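PDB 3PU6: hydrogenase maturation protease from Wolinella succinogenes, which probably acts as an endopeptidase in the maturation of a hydrogenase. Local coordinates for residues A[59-64]-A[107-112]; A[20-25]-A[37-42]. One frame throughout, in Å; residues are numbered along the deposited sequence.

Interaction 1: residues A[59-64]-A[107-112]; sequences IVVADA and TIFLGI
I59 and I108 open a ladder of five backbone hydrogen bonds between two neighbouring parallel strands inside the mixed sheet of this α/β fold. I108 N donates to I59 O at 2.8 Å, and the ladder then alternates in direction: V61 N to I108 O, L110 N to V61 O, D63 N to L110 O, and finally I112 N to D63 O at 3.0 Å. The third bond is less direct, L110 N lying 30° out of the plane of the V61 carbonyl. This ladder is the tight part of the contact; the side chains meet more loosely. On the face carrying V60, A62, A64, I108, L110 and I112, V60 CG2 lies 4.1 Å from I108 CB, while its other methyl, CG1, reaches L110 CB at 4.2 Å. Small A62 puts its CB 4.3 Å from L110 CB, and helices 20-31 and 128-147 cover this face. The other face carries I59, V61, D63, T107 and the F109 ring. With CG anti to the backbone N (chi1 -178°), the ring leans back toward strand 59-64, where its CD1 comes within 3.6 Å of V61 O and 4.0 Å of V61 CG1. CE1 stands 4.3 Å from D63 CB, a slacker approach. OD1 of D63 accepts a weak bond from A64 N of the same strand, and T107 OG1 is hydrogen-bonded to C104 O. No solvent edge exists: all twelve residues are buried. Across the strands the polar bonds are entirely main-chain and the side-chain contacts largely hydrocarbon, which implies that backbone pairing sets the register while apolar side chains seat helices 20-31 and 128-147 on the face of V60 and A62.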
ATOM      1  N   ILE A  59       7.147   2.358   6.775  1.00 35.30           N
ATOM      2  CA  ILE A  59       6.716   1.897   5.463  1.00 34.35           C
ATOM      3  C   ILE A  59       5.296   1.341   5.527  1.00 32.63           C
ATOM      4  O   ILE A  59       5.018   0.370   6.219  1.00 31.19           O
ATOM      5  CB  ILE A  59       7.623   0.776   4.899  1.00 34.57           C
ATOM      6  CG1 ILE A  59       9.073   1.241   4.826  1.00 35.62           C
ATOM      7  CG2 ILE A  59       7.112   0.323   3.541  1.00 31.53           C
ATOM      8  CD1 ILE A  59      10.041   0.133   4.529  1.00 37.75           C
ATOM      9  N   VAL A  60       4.401   1.977   4.797  1.00 32.56           N
ATOM     10  CA  VAL A  60       3.111   1.403   4.529  1.00 31.71           C
ATOM     11  C   VAL A  60       3.150   0.819   3.125  1.00 32.36           C
ATOM     12  O   VAL A  60       3.479   1.516   2.158  1.00 31.52           O
ATOM     13  CB  VAL A  60       2.008   2.452   4.614  1.00 32.17           C
ATOM     14  CG1 VAL A  60       0.702   1.878   4.121  1.00 30.60           C
ATOM     15  CG2 VAL A  60       1.868   2.934   6.040  1.00 33.84           C
ATOM     16  N   VAL A  61       2.835  -0.473   3.032  1.00 31.89           N
ATOM     17  CA  VAL A  61       2.743  -1.166   1.756  1.00 31.28           C
ATOM     18  C   VAL A  61       1.274  -1.434   1.477  1.00 29.87           C
ATOM     19  O   VAL A  61       0.644  -2.170   2.203  1.00 30.34           O
ATOM     20  CB  VAL A  61       3.604  -2.477   1.733  1.00 31.46           C
ATOM     21  CG1 VAL A  61       3.325  -3.349   2.937  1.00 31.61           C
ATOM     22  CG2 VAL A  61       3.384  -3.255   0.450  1.00 30.92           C
ATOM     23  N   ALA A  62       0.731  -0.802   0.444  1.00 29.81           N
ATOM     24  CA  ALA A  62      -0.669  -0.965   0.085  1.00 29.77           C
ATOM     25  C   ALA A  62      -0.886  -1.816  -1.178  1.00 30.62           C
ATOM     26  O   ALA A  62      -0.121  -1.730  -2.136  1.00 30.51           O
ATOM     27  CB  ALA A  62      -1.312   0.379  -0.085  1.00 27.82           C
ATOM     28  N   ASP A  63      -1.953  -2.619  -1.171  1.00 30.33           N
ATOM     29  CA  ASP A  63      -2.245  -3.539  -2.274  1.00 31.06           C
ATOM     30  C   ASP A  63      -3.725  -3.840  -2.374  1.00 30.51           C
ATOM     31  O   ASP A  63      -4.430  -3.803  -1.384  1.00 30.21           O
ATOM     32  CB  ASP A  63      -1.489  -4.865  -2.104  1.00 30.00           C
ATOM     33  CG  ASP A  63      -1.291  -5.587  -3.429  1.00 34.16           C
ATOM     34  OD1 ASP A  63      -1.669  -5.003  -4.479  1.00 33.38           O
ATOM     35  OD2 ASP A  63      -0.751  -6.725  -3.437  1.00 35.92           O
ATOM     36  N   ALA A  64      -4.191  -4.139  -3.581  1.00 31.07           N
ATOM     37  CA  ALA A  64      -5.505  -4.737  -3.762  1.00 30.79           C
ATOM     38  C   ALA A  64      -5.462  -6.150  -3.201  1.00 32.08           C
ATOM     39  O   ALA A  64      -4.443  -6.833  -3.287  1.00 31.24           O
ATOM     40  CB  ALA A  64      -5.877  -4.777  -5.231  1.00 29.22           C
ATOM     41  N   THR A 107       6.896  -1.638   9.581  1.00 36.48           N
ATOM     42  CA  THR A 107       6.256  -2.026   8.338  1.00 34.80           C
ATOM     43  C   THR A 107       4.779  -2.316   8.549  1.00 34.43           C
ATOM     44  O   THR A 107       4.402  -3.289   9.198  1.00 34.82           O
ATOM     45  CB  THR A 107       6.885  -3.272   7.698  1.00 36.76           C
ATOM     46  OG1 THR A 107       8.276  -3.035   7.454  1.00 39.51           O
ATOM     47  CG2 THR A 107       6.179  -3.588   6.375  1.00 33.71           C
ATOM     48  N   ILE A 108       3.947  -1.480   7.958  1.00 32.04           N
ATOM     49  CA  ILE A 108       2.521  -1.622   8.077  1.00 30.92           C
ATOM     50  C   ILE A 108       1.913  -2.086   6.767  1.00 29.82           C
ATOM     51  O   ILE A 108       2.191  -1.508   5.726  1.00 30.19           O
ATOM     52  CB  ILE A 108       1.896  -0.279   8.514  1.00 31.22           C
ATOM     53  CG1 ILE A 108       2.311   0.035   9.957  1.00 31.74           C
ATOM     54  CG2 ILE A 108       0.384  -0.310   8.356  1.00 30.03           C
ATOM     55  CD1 ILE A 108       2.504   1.484  10.220  1.00 32.88           C
ATOM     56  N   PHE A 109       1.081  -3.130   6.821  1.00 30.80           N
ATOM     57  CA  PHE A 109       0.310  -3.565   5.649  1.00 30.07           C
ATOM     58  C   PHE A 109      -1.063  -2.905   5.584  1.00 29.47           C
ATOM     59  O   PHE A 109      -1.737  -2.781   6.591  1.00 30.60           O
ATOM     60  CB  PHE A 109       0.170  -5.104   5.570  1.00 30.16           C
ATOM     61  CG  PHE A 109      -0.588  -5.579   4.344  1.00 30.48           C
ATOM     62  CD1 PHE A 109       0.014  -5.598   3.095  1.00 31.56           C
ATOM     63  CD2 PHE A 109      -1.920  -5.953   4.434  1.00 30.09           C
ATOM     64  CE1 PHE A 109      -0.708  -5.993   1.958  1.00 32.38           C
ATOM     65  CE2 PHE A 109      -2.639  -6.353   3.305  1.00 30.29           C
ATOM     66  CZ  PHE A 109      -2.038  -6.369   2.073  1.00 32.03           C
ATOM     67  N   LEU A 110      -1.461  -2.479   4.391  1.00 29.11           N
ATOM     68  CA  LEU A 110      -2.798  -1.950   4.143  1.00 29.67           C
ATOM     69  C   LEU A 110      -3.469  -2.636   2.954  1.00 30.01           C
ATOM     70  O   LEU A 110      -3.191  -2.293   1.808  1.00 30.09           O
ATOM     71  CB  LEU A 110      -2.725  -0.453   3.868  1.00 30.27           C
ATOM     72  CG  LEU A 110      -4.028   0.366   3.863  1.00 31.08           C
ATOM     73  CD1 LEU A 110      -3.708   1.840   3.873  1.00 30.93           C
ATOM     74  CD2 LEU A 110      -4.932   0.040   2.689  1.00 30.99           C
ATOM     75  N   GLY A 111      -4.354  -3.596   3.228  1.00 30.32           N
ATOM     76  CA  GLY A 111      -5.040  -4.338   2.185  1.00 30.28           C
ATOM     77  C   GLY A 111      -6.398  -3.756   1.860  1.00 30.43           C
ATOM     78  O   GLY A 111      -7.182  -3.470   2.755  1.00 31.78           O
ATOM     79  N   ILE A 112      -6.672  -3.569   0.575  1.00 29.72           N
ATOM     80  CA  ILE A 112      -7.930  -3.008   0.117  1.00 28.99           C
ATOM     81  C   ILE A 112      -8.588  -4.092  -0.683  1.00 29.32           C
ATOM     82  O   ILE A 112      -8.090  -4.496  -1.725  1.00 30.83           O
ATOM     83  CB  ILE A 112      -7.715  -1.760  -0.755  1.00 28.24           C
ATOM     84  CG1 ILE A 112      -6.877  -0.731   0.000  1.00 28.90           C
ATOM     85  CG2 ILE A 112      -9.037  -1.141  -1.205  1.00 27.37           C
ATOM     86  CD1 ILE A 112      -6.221   0.310  -0.908  1.00 30.24           C
TER

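Interaction 2: residues A[20-25]-A[37-42]; sequences VAIALG and VFFGYD
I22 packs against the rings of F39 and Y41 within a β-α-β unit, made of strand 5-10, helix 20-31 and strand 35-41. Helix 20-25 and strand 37-41 run nearly antiparallel, their axes 9.2 Å apart, and no hydrogen bond joins them. The two branches of I22 serve the two rings. CG2, anti to the backbone N, lies 3.8 Å from F39 CD2 and also comes near Y41 CE1. The other branch, with CG1 beside the backbone N (chi1 -54°), carries CD1 to 3.9 Å from Y41 CD1, the two side chains meeting at about a right angle. An alanine at I22 would remove both branches and is likely to open a gap between the helix and the two rings, setting the Y41 ring freer to turn. F39 turns an edge to the helix at I22 O, which sits in the ring plane 3.6 Å from CE2. Its CZ also reaches G25 C. CG1 of V37 lies above one face of this ring, offset toward the rim, so strand neighbours two residues apart pack on each other as well as on the helix. G25, having no side chain, brings its backbone right up to F39 and V37; a β-carbon there would probably collide with the ring. Both V37 methyls, CG1 and CG2, stand 3.7 Å from G25 O.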
ATOM      1  N   VAL A  20      -6.136  -0.186  -7.453  1.00 28.63           N
ATOM      2  CA  VAL A  20      -6.698   0.640  -6.399  1.00 30.15           C
ATOM      3  C   VAL A  20      -5.606   1.262  -5.553  1.00 30.68           C
ATOM      4  O   VAL A  20      -5.690   2.447  -5.231  1.00 30.37           O
ATOM      5  CB  VAL A  20      -7.737  -0.120  -5.486  1.00 30.44           C
ATOM      6  CG1 VAL A  20      -7.045  -1.127  -4.550  1.00 28.30           C
ATOM      7  CG2 VAL A  20      -8.585   0.863  -4.704  1.00 26.22           C
ATOM      8  N   ALA A  21      -4.589   0.470  -5.201  1.00 29.35           N
ATOM      9  CA  ALA A  21      -3.489   0.976  -4.389  1.00 29.75           C
ATOM     10  C   ALA A  21      -2.622   1.996  -5.149  1.00 31.70           C
ATOM     11  O   ALA A  21      -1.942   2.808  -4.536  1.00 32.20           O
ATOM     12  CB  ALA A  21      -2.649  -0.151  -3.850  1.00 29.19           C
ATOM     13  N   ILE A  22      -2.645   1.955  -6.476  1.00 31.12           N
ATOM     14  CA  ILE A  22      -1.970   2.966  -7.262  1.00 32.47           C
ATOM     15  C   ILE A  22      -2.777   4.237  -7.127  1.00 33.79           C
ATOM     16  O   ILE A  22      -2.231   5.333  -6.962  1.00 35.30           O
ATOM     17  CB  ILE A  22      -1.854   2.601  -8.772  1.00 33.57           C
ATOM     18  CG1 ILE A  22      -1.214   1.228  -8.976  1.00 31.34           C
ATOM     19  CG2 ILE A  22      -1.064   3.651  -9.493  1.00 33.74           C
ATOM     20  CD1 ILE A  22       0.017   1.041  -8.196  1.00 32.00           C
ATOM     21  N   ALA A  23      -4.093   4.098  -7.191  1.00 32.90           N
ATOM     22  CA  ALA A  23      -4.960   5.251  -7.011  1.00 32.73           C
ATOM     23  C   ALA A  23      -4.692   5.924  -5.644  1.00 34.82           C
ATOM     24  O   ALA A  23      -4.466   7.133  -5.553  1.00 36.85           O
ATOM     25  CB  ALA A  23      -6.394   4.838  -7.158  1.00 31.06           C
ATOM     26  N   LEU A  24      -4.689   5.124  -4.585  1.00 34.23           N
ATOM     27  CA  LEU A  24      -4.421   5.641  -3.256  1.00 34.50           C
ATOM     28  C   LEU A  24      -3.108   6.402  -3.215  1.00 34.27           C
ATOM     29  O   LEU A  24      -2.996   7.410  -2.544  1.00 34.67           O
ATOM     30  CB  LEU A  24      -4.384   4.499  -2.244  1.00 32.34           C
ATOM     31  CG  LEU A  24      -3.950   4.879  -0.834  1.00 32.98           C
ATOM     32  CD1 LEU A  24      -5.009   5.734  -0.155  1.00 33.22           C
ATOM     33  CD2 LEU A  24      -3.668   3.634  -0.038  1.00 31.75           C
ATOM     34  N   GLY A  25      -2.119   5.899  -3.938  1.00 33.90           N
ATOM     35  CA  GLY A  25      -0.790   6.469  -3.937  1.00 34.63           C
ATOM     36  C   GLY A  25      -0.837   7.884  -4.444  1.00 37.08           C
ATOM     37  O   GLY A  25      -0.198   8.768  -3.901  1.00 38.09           O
ATOM     38  N   VAL A  37       5.852   8.729  -1.756  1.00 36.11           N
ATOM     39  CA  VAL A  37       5.127   7.605  -2.325  1.00 33.39           C
ATOM     40  C   VAL A  37       5.954   6.900  -3.393  1.00 34.66           C
ATOM     41  O   VAL A  37       6.437   7.526  -4.332  1.00 33.95           O
ATOM     42  CB  VAL A  37       3.792   8.059  -2.952  1.00 33.11           C
ATOM     43  CG1 VAL A  37       2.976   6.865  -3.401  1.00 35.20           C
ATOM     44  CG2 VAL A  37       2.998   8.868  -1.968  1.00 36.34           C
ATOM     45  N   PHE A  38       6.111   5.591  -3.241  1.00 35.34           N
ATOM     46  CA  PHE A  38       6.820   4.782  -4.220  1.00 34.63           C
ATOM     47  C   PHE A  38       5.870   3.849  -4.947  1.00 34.18           C
ATOM     48  O   PHE A  38       5.292   2.960  -4.341  1.00 33.85           O
ATOM     49  CB  PHE A  38       7.898   3.960  -3.532  1.00 34.79           C
ATOM     50  CG  PHE A  38       9.021   4.775  -3.007  1.00 37.17           C
ATOM     51  CD1 PHE A  38       9.038   6.149  -3.200  1.00 36.67           C
ATOM     52  CD2 PHE A  38      10.083   4.179  -2.358  1.00 39.39           C
ATOM     53  CE1 PHE A  38      10.084   6.915  -2.740  1.00 36.69           C
ATOM     54  CE2 PHE A  38      11.140   4.944  -1.890  1.00 40.32           C
ATOM     55  CZ  PHE A  38      11.139   6.314  -2.087  1.00 39.25           C
ATOM     56  N   PHE A  39       5.711   4.052  -6.246  1.00 34.53           N
ATOM     57  CA  PHE A  39       4.901   3.152  -7.059  1.00 34.06           C
ATOM     58  C   PHE A  39       5.684   1.944  -7.514  1.00 34.16           C
ATOM     59  O   PHE A  39       6.573   2.043  -8.337  1.00 35.34           O
ATOM     60  CB  PHE A  39       4.325   3.891  -8.255  1.00 34.18           C
ATOM     61  CG  PHE A  39       3.455   5.035  -7.869  1.00 35.89           C
ATOM     62  CD1 PHE A  39       4.010   6.275  -7.585  1.00 35.29           C
ATOM     63  CD2 PHE A  39       2.079   4.871  -7.754  1.00 35.25           C
ATOM     64  CE1 PHE A  39       3.210   7.340  -7.220  1.00 36.55           C
ATOM     65  CE2 PHE A  39       1.271   5.933  -7.377  1.00 35.28           C
ATOM     66  CZ  PHE A  39       1.837   7.169  -7.110  1.00 37.38           C
ATOM     67  N   GLY A  40       5.349   0.793  -6.968  1.00 34.48           N
ATOM     68  CA  GLY A  40       6.072  -0.402  -7.316  1.00 36.37           C
ATOM     69  C   GLY A  40       5.332  -1.105  -8.425  1.00 35.90           C
ATOM     70  O   GLY A  40       5.856  -2.025  -9.039  1.00 36.60           O
ATOM     71  N   TYR A  41       4.107  -0.654  -8.670  1.00 35.43           N
ATOM     72  CA  TYR A  41       3.179  -1.364  -9.540  1.00 35.97           C
ATOM     73  C   TYR A  41       3.239  -2.872  -9.303  1.00 37.03           C
ATOM     74  O   TYR A  41       3.004  -3.345  -8.188  1.00 35.62           O
ATOM     75  CB  TYR A  41       3.452  -1.007 -10.998  1.00 36.23           C
ATOM     76  CG  TYR A  41       3.385   0.480 -11.219  1.00 35.29           C
ATOM     77  CD1 TYR A  41       2.160   1.120 -11.395  1.00 34.71           C
ATOM     78  CD2 TYR A  41       4.539   1.256 -11.216  1.00 35.46           C
ATOM     79  CE1 TYR A  41       2.084   2.490 -11.583  1.00 34.46           C
ATOM     80  CE2 TYR A  41       4.478   2.636 -11.398  1.00 34.92           C
ATOM     81  CZ  TYR A  41       3.249   3.244 -11.582  1.00 35.74           C
ATOM     82  OH  TYR A  41       3.189   4.606 -11.765  1.00 37.20           O
ATOM     83  N   ASP A  42       3.569  -3.631 -10.340  1.00 38.52           N
ATOM     84  CA  ASP A  42       3.614  -5.088 -10.204  1.00 38.84           C
ATOM     85  C   ASP A  42       5.046  -5.606 -10.041  1.00 39.22           C
ATOM     86  O   ASP A  42       5.292  -6.815 -10.059  1.00 39.19           O
ATOM     87  CB  ASP A  42       2.874  -5.779 -11.357  1.00 38.71           C
ATOM     88  CG  ASP A  42       3.286  -5.249 -12.726  1.00 43.11           C
ATOM     89  OD1 ASP A  42       3.850  -4.133 -12.793  1.00 44.65           O
ATOM     90  OD2 ASP A  42       3.046  -5.943 -13.739  1.00 44.13           O
TER

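How the interactions relate
Along the chain the two interactions come in series: 20-25 with 37-42 is complete before 59-64 begins, and 107-112 follows much later. Their centres lie 10 Å apart, and both reach the same mixed sheet. Interaction 1 joins two inner strands, the central 58-66 and its neighbour 106-114, whereas interaction 2 involves strand 35-41 at one edge, with strand 5-10 between it and strand 58-66. Helix 20-31 spans the two: while I22 and G25 pack against the edge strand, A21 CB rests 3.4 Å from A62 O, and V20 CG1 lies 3.9 Å from both A64 CB and I112 CG2. One short helix thus ties the sheet's edge to its buried centre within a single domain.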